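Local coordinates for protein putative marr-family transcriptional repressor (Streptomyces coelicolor, PDB 3ZPL) that binds DNA through a winged helix motif and probably acts as a transcriptional repressor of the MarR family, at residues S32-E35 against A36-L40; L62-L65 against A66-R70; V93-L96 against E97-W101. All coordinates share one frame; numbering follows the deposited sequence.

Contact 1 (S32-E35 against A36-L40); sequences SYIE and AATLL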
loop_
_atom_site.group_PDB
_atom_site.type_symbol
_atom_site.label_atom_id
_atom_site.label_comp_id
_atom_site.label_asym_id
_atom_site.label_seq_id
_atom_site.Cartn_x
_atom_site.Cartn_y
_atom_site.Cartn_z
ATOM N N SER A 32 8.376 1.788 -10.259
ATOM C CA SER A 32 7.864 0.436 -10.442
ATOM C C SER A 32 7.512 -0.216 -9.103
ATOM O O SER A 32 6.594 -1.032 -9.037
ATOM C CB SER A 32 8.829 -0.404 -11.276
ATOM O OG SER A 32 10.047 -0.572 -10.614
ATOM N N TYR A 33 8.184 0.188 -8.028
ATOM C CA TYR A 33 7.732 -0.200 -6.688
ATOM C C TYR A 33 6.321 0.328 -6.418
ATOM O O TYR A 33 5.414 -0.435 -6.117
ATOM C CB TYR A 33 8.667 0.279 -5.591
ATOM C CG TYR A 33 8.094 0.018 -4.222
ATOM C CD1 TYR A 33 8.142 -1.252 -3.655
ATOM C CD2 TYR A 33 7.452 1.033 -3.507
ATOM C CE1 TYR A 33 7.593 -1.508 -2.409
ATOM C CE2 TYR A 33 6.895 0.788 -2.264
ATOM C CZ TYR A 33 6.966 -0.485 -1.718
ATOM O OH TYR A 33 6.422 -0.749 -0.473
ATOM N N ILE A 34 6.142 1.640 -6.551
ATOM C CA ILE A 34 4.831 2.281 -6.292
ATOM C C ILE A 34 3.702 1.601 -7.050
ATOM O O ILE A 34 2.688 1.270 -6.468
ATOM C CB ILE A 34 4.810 3.785 -6.668
ATOM C CG1 ILE A 34 5.882 4.568 -5.902
ATOM C CG2 ILE A 34 3.452 4.387 -6.361
ATOM C CD1 ILE A 34 5.743 4.495 -4.397
ATOM N N GLU A 35 3.903 1.367 -8.340
ATOM C CA GLU A 35 2.879 0.747 -9.180
ATOM C C GLU A 35 2.544 -0.644 -8.638
ATOM O O GLU A 35 1.381 -0.974 -8.394
ATOM C CB GLU A 35 3.328 0.633 -10.657
ATOM C CG GLU A 35 3.785 1.934 -11.323
ATOM C CD GLU A 35 4.037 1.815 -12.830
ATOM O OE1 GLU A 35 4.231 0.680 -13.338
ATOM O OE2 GLU A 35 4.025 2.873 -13.522
ATOM N N ALA A 36 3.577 -1.457 -8.463
ATOM C CA ALA A 36 3.404 -2.841 -8.025
ATOM C C ALA A 36 2.583 -2.887 -6.760
ATOM O O ALA A 36 1.537 -3.550 -6.689
ATOM C CB ALA A 36 4.749 -3.494 -7.808
ATOM N N ALA A 37 3.036 -2.141 -5.767
ATOM C CA ALA A 37 2.358 -2.104 -4.479
ATOM C C ALA A 37 0.913 -1.661 -4.620
ATOM O O ALA A 37 0.018 -2.248 -4.004
ATOM C CB ALA A 37 3.103 -1.183 -3.525
ATOM N N THR A 38 0.684 -0.607 -5.400
ATOM C CA THR A 38 -0.660 -0.065 -5.544
ATOM C C THR A 38 -1.545 -1.063 -6.272
ATOM O O THR A 38 -2.742 -1.133 -5.977
ATOM C CB THR A 38 -0.676 1.286 -6.285
ATOM O OG1 THR A 38 0.241 2.193 -5.668
ATOM C CG2 THR A 38 -2.079 1.912 -6.270
ATOM N N LEU A 39 -0.966 -1.844 -7.195
ATOM C CA LEU A 39 -1.720 -2.855 -7.953
ATOM C C LEU A 39 -1.985 -4.097 -7.114
ATOM O O LEU A 39 -3.056 -4.677 -7.208
ATOM C CB LEU A 39 -0.992 -3.272 -9.241
ATOM C CG LEU A 39 -0.947 -2.276 -10.406
ATOM C CD1 LEU A 39 0.112 -2.706 -11.384
ATOM C CD2 LEU A 39 -2.287 -2.136 -11.108
ATOM N N LEU A 40 -0.997 -4.525 -6.327
ATOM C CA LEU A 40 -1.205 -5.637 -5.405
ATOM C C LEU A 40 -2.315 -5.345 -4.375
ATOM O O LEU A 40 -3.247 -6.139 -4.241
ATOM C CB LEU A 40 0.079 -5.993 -4.658
ATOM C CG LEU A 40 0.776 -7.273 -5.077
ATOM C CD1 LEU A 40 2.030 -7.465 -4.235
ATOM C CD2 LEU A 40 -0.143 -8.493 -4.960
#
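Thr38 reaches back one helical turn to Ile34 and grips a single carbonyl oxygen twice. Its OG1 donates to O of Ile34 over 2.7 Å, from above the carbonyl plane and not on a lone pair, while its N meets the same oxygen at 2.9 Å from the opposite face. The hydroxyl can do this because OG1 lies beside the backbone N of its own residue (chi1 -52°), where it hangs over the preceding turn. Methyl CG2 of Ile34 comes within 4.0 Å of OG1 of Thr38, a glancing approach beside a close polar one.

The apolar packing lies with Tyr33 and Ala37. CB of Ala37 sits over one face of the Tyr33 ring, 4.3 Å from CZ, and the same two positions recur across the dimer: Tyr33 packs on Ala37 of the second subunit, and Ala37 on its Tyr33. Glu35 belongs to the looser, partly exposed side. Its side chain leaves the backbone pointing away from residues 36-40 and, extended beyond CG, packs on Lys83 of the second subunit; its main tie to the next turn is the backbone bond from N of Leu39 to O of Glu35, 2.8 Å.

The chemistry implies a division of labour on helix 24-52: the threonine hydroxyl is spent on its own helix, whereas tyrosine and alanine present a largely apolar surface to the partner subunit.

Contact 2 (L62-L65 against A66-R70); sequences LVKL and AESPR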
loop_
_atom_site.group_PDB
_atom_site.type_symbol
_atom_site.label_atom_id
_atom_site.label_comp_id
_atom_site.label_asym_id
_atom_site.label_seq_id
_atom_site.Cartn_x
_atom_site.Cartn_y
_atom_site.Cartn_z
ATOM N N LEU A 62 -7.539 -11.148 11.346
ATOM C CA LEU A 62 -8.055 -12.483 11.641
ATOM C C LEU A 62 -6.969 -13.532 11.594
ATOM O O LEU A 62 -6.906 -14.404 12.440
ATOM C CB LEU A 62 -9.143 -12.866 10.661
ATOM C CG LEU A 62 -10.336 -11.927 10.563
ATOM C CD1 LEU A 62 -11.482 -12.670 9.908
ATOM C CD2 LEU A 62 -10.755 -11.390 11.921
ATOM N N VAL A 63 -6.105 -13.441 10.598
ATOM C CA VAL A 63 -4.995 -14.384 10.446
ATOM C C VAL A 63 -4.062 -14.332 11.649
ATOM O O VAL A 63 -3.650 -15.367 12.177
ATOM C CB VAL A 63 -4.198 -14.090 9.163
ATOM C CG1 VAL A 63 -2.911 -14.900 9.109
ATOM C CG2 VAL A 63 -5.059 -14.388 7.948
ATOM N N LYS A 64 -3.750 -13.133 12.120
ATOM C CA LYS A 64 -2.853 -13.045 13.255
ATOM C C LYS A 64 -3.469 -13.598 14.547
ATOM O O LYS A 64 -2.748 -14.147 15.385
ATOM C CB LYS A 64 -2.352 -11.629 13.473
ATOM C CG LYS A 64 -1.230 -11.579 14.493
ATOM C CD LYS A 64 -0.142 -12.613 14.240
ATOM C CE LYS A 64 0.848 -12.638 15.384
ATOM N NZ LYS A 64 1.835 -13.738 15.206
ATOM N N LEU A 65 -4.779 -13.428 14.727
ATOM C CA LEU A 65 -5.473 -13.960 15.930
ATOM C C LEU A 65 -5.562 -15.474 15.845
ATOM O O LEU A 65 -5.171 -16.183 16.778
ATOM C CB LEU A 65 -6.878 -13.386 16.050
ATOM C CG LEU A 65 -6.990 -11.874 16.220
ATOM C CD1 LEU A 65 -8.448 -11.479 16.346
ATOM C CD2 LEU A 65 -6.193 -11.408 17.425
ATOM N N ALA A 66 -6.012 -15.965 14.689
ATOM C CA ALA A 66 -6.004 -17.403 14.385
ATOM C C ALA A 66 -4.662 -18.088 14.706
ATOM O O ALA A 66 -4.629 -19.233 15.124
ATOM C CB ALA A 66 -6.365 -17.624 12.921
ATOM N N GLU A 67 -3.574 -17.355 14.506
ATOM C CA GLU A 67 -2.234 -17.826 14.835
ATOM C C GLU A 67 -1.853 -17.685 16.300
ATOM O O GLU A 67 -0.887 -18.298 16.737
ATOM C CB GLU A 67 -1.199 -17.033 14.040
ATOM C CG GLU A 67 -1.026 -17.441 12.595
ATOM C CD GLU A 67 0.155 -16.733 11.975
ATOM O OE1 GLU A 67 0.425 -15.559 12.380
ATOM O OE2 GLU A 67 0.816 -17.356 11.092
ATOM N N SER A 68 -2.568 -16.856 17.046
ATOM C CA SER A 68 -2.174 -16.544 18.415
ATOM C C SER A 68 -2.588 -17.608 19.416
ATOM O O SER A 68 -3.494 -18.408 19.158
ATOM C CB SER A 68 -2.786 -15.211 18.843
ATOM O OG SER A 68 -2.397 -14.177 17.962
ATOM N N PRO A 69 -1.941 -17.611 20.585
ATOM C CA PRO A 69 -2.411 -18.497 21.649
ATOM C C PRO A 69 -3.818 -18.110 22.044
ATOM O O PRO A 69 -4.140 -16.926 22.126
ATOM C CB PRO A 69 -1.424 -18.243 22.799
ATOM C CG PRO A 69 -0.200 -17.707 22.143
ATOM C CD PRO A 69 -0.692 -16.916 20.955
ATOM N N ARG A 70 -4.664 -19.109 22.251
ATOM C CA ARG A 70 -6.080 -18.909 22.598
ATOM C C ARG A 70 -6.835 -17.996 21.619
ATOM O O ARG A 70 -7.877 -17.429 21.962
ATOM C CB ARG A 70 -6.200 -18.416 24.041
ATOM C CG ARG A 70 -5.673 -19.404 25.075
ATOM C CD ARG A 70 -5.860 -18.862 26.475
ATOM N NE ARG A 70 -7.276 -18.688 26.777
ATOM C CZ ARG A 70 -7.752 -18.031 27.832
ATOM N NH1 ARG A 70 -6.928 -17.466 28.715
ATOM N NH2 ARG A 70 -9.070 -17.937 28.005
#
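Lys64 lays its aliphatic arm across the side chain of Glu67 at about a right angle, with CD 3.5 Å from OE1 of the glutamate. The charged ends meet less closely: NZ of Lys64 and OE1 of Glu67 form a long salt bridge of 3.6 Å. CG of the lysine stands anti to the backbone N, and a bend at chi2 (48°) swings the remaining, extended arm forward along the chain toward Glu67. The ammonium has a second partner in the ring of Tyr81, a cation-pi contact, so the carboxylate is not its sole counterpart. Glu67 in turn rests its CG against O of Val63, 3.4 Å away.

Ser68 manages the exit from the helix. Its OG, turned beside its own backbone N (chi1 -57°), donates to O of Lys64 at 2.6 Å, and its N bonds to O of Leu65 at 2.7 Å, coming from well above that carbonyl plane. The bonds from N of Ala66 to O of Leu62 and from N of Glu67 to O of Val63 span four residues; the backbone bond of Ser68 spans three, and the serine itself has an extended backbone. An alanine here would lack the hydroxyl and would probably leave the exit without its side-chain tie to Lys64, setting the chain before Pro69 freer to shift.

The buried leucines face the core: Leu65 packs on Leu73 and Leu118, and Leu62 on Leu126, where Ala66 also touches. Helix 56-66 thus passes through a short loop into strand 72-74, the helix-to-strand connection with which a winged helix-turn-helix domain begins.

Contact 3 (V93-L96 against E97-W101); sequences VARL and EKNGW. With nucleotides of chain D.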
loop_
_atom_site.group_PDB
_atom_site.type_symbol
_atom_site.label_atom_id
_atom_site.label_comp_id
_atom_site.label_asym_id
_atom_site.label_seq_id
_atom_site.Cartn_x
_atom_site.Cartn_y
_atom_site.Cartn_z
ATOM N N VAL A 93 -12.053 -3.458 14.510
ATOM C CA VAL A 93 -12.635 -4.484 15.380
ATOM C C VAL A 93 -14.131 -4.221 15.734
ATOM O O VAL A 93 -14.879 -5.172 15.970
ATOM C CB VAL A 93 -11.782 -4.686 16.634
ATOM C CG1 VAL A 93 -12.439 -5.669 17.588
ATOM C CG2 VAL A 93 -10.407 -5.186 16.230
ATOM N N ALA A 94 -14.578 -2.957 15.742
ATOM C CA ALA A 94 -16.010 -2.682 15.881
ATOM C C ALA A 94 -16.747 -3.289 14.712
ATOM O O ALA A 94 -17.828 -3.881 14.870
ATOM C CB ALA A 94 -16.282 -1.193 15.934
ATOM N N ARG A 95 -16.140 -3.179 13.537
ATOM C CA ARG A 95 -16.752 -3.639 12.301
ATOM C C ARG A 95 -16.744 -5.181 12.238
ATOM O O ARG A 95 -17.725 -5.782 11.807
ATOM C CB ARG A 95 -16.027 -3.016 11.092
ATOM C CG ARG A 95 -16.704 -3.193 9.739
ATOM C CD ARG A 95 -16.287 -4.504 9.058
ATOM N NE ARG A 95 -16.241 -4.441 7.586
ATOM C CZ ARG A 95 -16.127 -5.507 6.786
ATOM N NH1 ARG A 95 -16.072 -6.740 7.289
ATOM N NH2 ARG A 95 -16.097 -5.351 5.464
ATOM N N LEU A 96 -15.639 -5.795 12.672
ATOM C CA LEU A 96 -15.514 -7.252 12.678
ATOM C C LEU A 96 -16.391 -7.903 13.755
ATOM O O LEU A 96 -16.937 -9.001 13.560
ATOM C CB LEU A 96 -14.057 -7.654 12.866
ATOM C CG LEU A 96 -13.072 -7.199 11.775
ATOM C CD1 LEU A 96 -11.635 -7.435 12.215
ATOM C CD2 LEU A 96 -13.336 -7.911 10.466
ATOM N N GLU A 97 -16.502 -7.230 14.898
ATOM C CA GLU A 97 -17.384 -7.653 15.964
ATOM C C GLU A 97 -18.819 -7.624 15.483
ATOM O O GLU A 97 -19.581 -8.571 15.735
ATOM C CB GLU A 97 -17.206 -6.736 17.179
ATOM C CG GLU A 97 -17.895 -7.213 18.447
ATOM C CD GLU A 97 -17.460 -6.423 19.667
ATOM O OE1 GLU A 97 -17.434 -5.175 19.585
ATOM O OE2 GLU A 97 -17.154 -7.048 20.715
ATOM N N LYS A 98 -19.194 -6.547 14.790
ATOM C CA LYS A 98 -20.547 -6.431 14.223
ATOM C C LYS A 98 -20.891 -7.620 13.350
ATOM O O LYS A 98 -21.907 -8.260 13.580
ATOM C CB LYS A 98 -20.747 -5.108 13.474
ATOM C CG LYS A 98 -21.094 -3.981 14.436
ATOM C CD LYS A 98 -21.539 -2.727 13.701
ATOM C CE LYS A 98 -21.815 -1.566 14.664
ATOM N NZ LYS A 98 -20.686 -1.335 15.614
ATOM N N ASN A 99 -20.038 -7.973 12.393
ATOM C CA ASN A 99 -20.353 -9.137 11.589
ATOM C C ASN A 99 -20.022 -10.492 12.237
ATOM O O ASN A 99 -20.217 -11.533 11.629
ATOM C CB ASN A 99 -19.893 -9.035 10.102
ATOM C CG ASN A 99 -18.549 -8.403 9.917
ATOM O OD1 ASN A 99 -18.424 -7.393 9.226
ATOM N ND2 ASN A 99 -17.535 -8.980 10.525
ATOM N N GLY A 100 -19.544 -10.483 13.469
ATOM C CA GLY A 100 -19.453 -11.710 14.257
ATOM C C GLY A 100 -18.174 -12.513 14.139
ATOM O O GLY A 100 -18.082 -13.602 14.704
ATOM N N TRP A 101 -17.168 -11.992 13.435
ATOM C CA TRP A 101 -15.932 -12.740 13.257
ATOM C C TRP A 101 -14.970 -12.525 14.452
ATOM O O TRP A 101 -13.971 -13.245 14.600
ATOM C CB TRP A 101 -15.222 -12.364 11.946
ATOM C CG TRP A 101 -15.924 -12.152 10.659
ATOM C CD1 TRP A 101 -15.787 -11.038 9.895
ATOM C CD2 TRP A 101 -16.765 -13.040 9.922
ATOM N NE1 TRP A 101 -16.521 -11.137 8.752
ATOM C CE2 TRP A 101 -17.129 -12.361 8.731
ATOM C CE3 TRP A 101 -17.273 -14.328 10.150
ATOM C CZ2 TRP A 101 -17.967 -12.920 7.773
ATOM C CZ3 TRP A 101 -18.117 -14.890 9.184
ATOM C CH2 TRP A 101 -18.448 -14.183 8.006
ATOM P P DT D 12 -15.607 -1.344 5.733
ATOM O OP1 DT D 12 -15.137 -2.711 5.350
ATOM O OP2 DT D 12 -16.399 -1.095 6.970
ATOM O "O5'" DT D 12 -14.365 -0.356 5.861
ATOM C "C5'" DT D 12 -13.426 -0.270 4.796
ATOM C "C4'" DT D 12 -12.526 0.911 5.039
ATOM O "O4'" DT D 12 -13.305 2.125 5.077
ATOM C "C3'" DT D 12 -11.758 0.857 6.363
ATOM O "O3'" DT D 12 -10.388 0.715 5.992
ATOM C "C2'" DT D 12 -12.123 2.158 7.063
ATOM C "C1'" DT D 12 -12.648 3.025 5.939
ATOM N N1 DT D 12 -13.621 4.065 6.336
ATOM C C2 DT D 12 -13.307 5.388 6.104
ATOM O O2 DT D 12 -12.267 5.744 5.575
ATOM N N3 DT D 12 -14.265 6.284 6.511
ATOM C C4 DT D 12 -15.475 5.993 7.111
ATOM O O4 DT D 12 -16.251 6.902 7.393
ATOM C C5 DT D 12 -15.736 4.586 7.326
ATOM C C7 DT D 12 -17.017 4.175 7.978
ATOM C C6 DT D 12 -14.805 3.706 6.942
#
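Arg95 and Asn99 cross obliquely one turn apart, the guanidinium and amide planes standing 85° from each other, with NH1 of Arg95 3.1 Å from OD1 of Asn99. An edge of the guanidinium is given to DNA. NH2 of Arg95 donates to OP1 of DT12 of chain D at 2.8 Å, and NE adds weak bonds to OP1 and OP2 of the same phosphate. CG stands anti to the backbone N (chi1 -169°), and bends at chi2 and chi3 bring the flat group round so that OP2 lies in its plane. Gly53 O accepts from NH2 as well, a second-shell tie that helps fix the rotation of the group.

Leu96 and Trp101 meet at about a right angle: CD2 of the leucine touches the edge of the indole at CD1, 4.0 Å away. Carbonyl O of Asn99 stands over the centre of one indole face. Between these residues the chain turns at Gly100, whose positive phi would jam a side chain against the preceding carbonyl. N of Trp101 returns to O of Leu96 at 3.0 Å, and N of Gly100 to O of Glu97 at 3.0 Å.

This is a Schellman motif closing helix 86-98, the recognition helix position of a winged helix-turn-helix domain, with Arg95 holding the phosphate of DT12 of chain D, a contact to the DNA backbone.

The three contacts follow one another along the chain, on helix 24-52, at the end of helix 56-66 and at the end of helix 86-98. Contacts 2 and 3 have centres about 15 Å apart and touch, Leu62 CD2 lying 4.1 Å from Leu96 CD1, so the helix ends share the apolar interior of the winged helix-turn-helix domain. Contact 1 lies on the opposite side of the chain's centre, about 28 Å from contact 2 and 30 Å from contact 3, centre to centre. The layout separates two tasks: contact 1 faces the partner subunit, contact 3 reaches a DNA phosphate, and contact 2 belongs to the framework behind the DNA-binding helix.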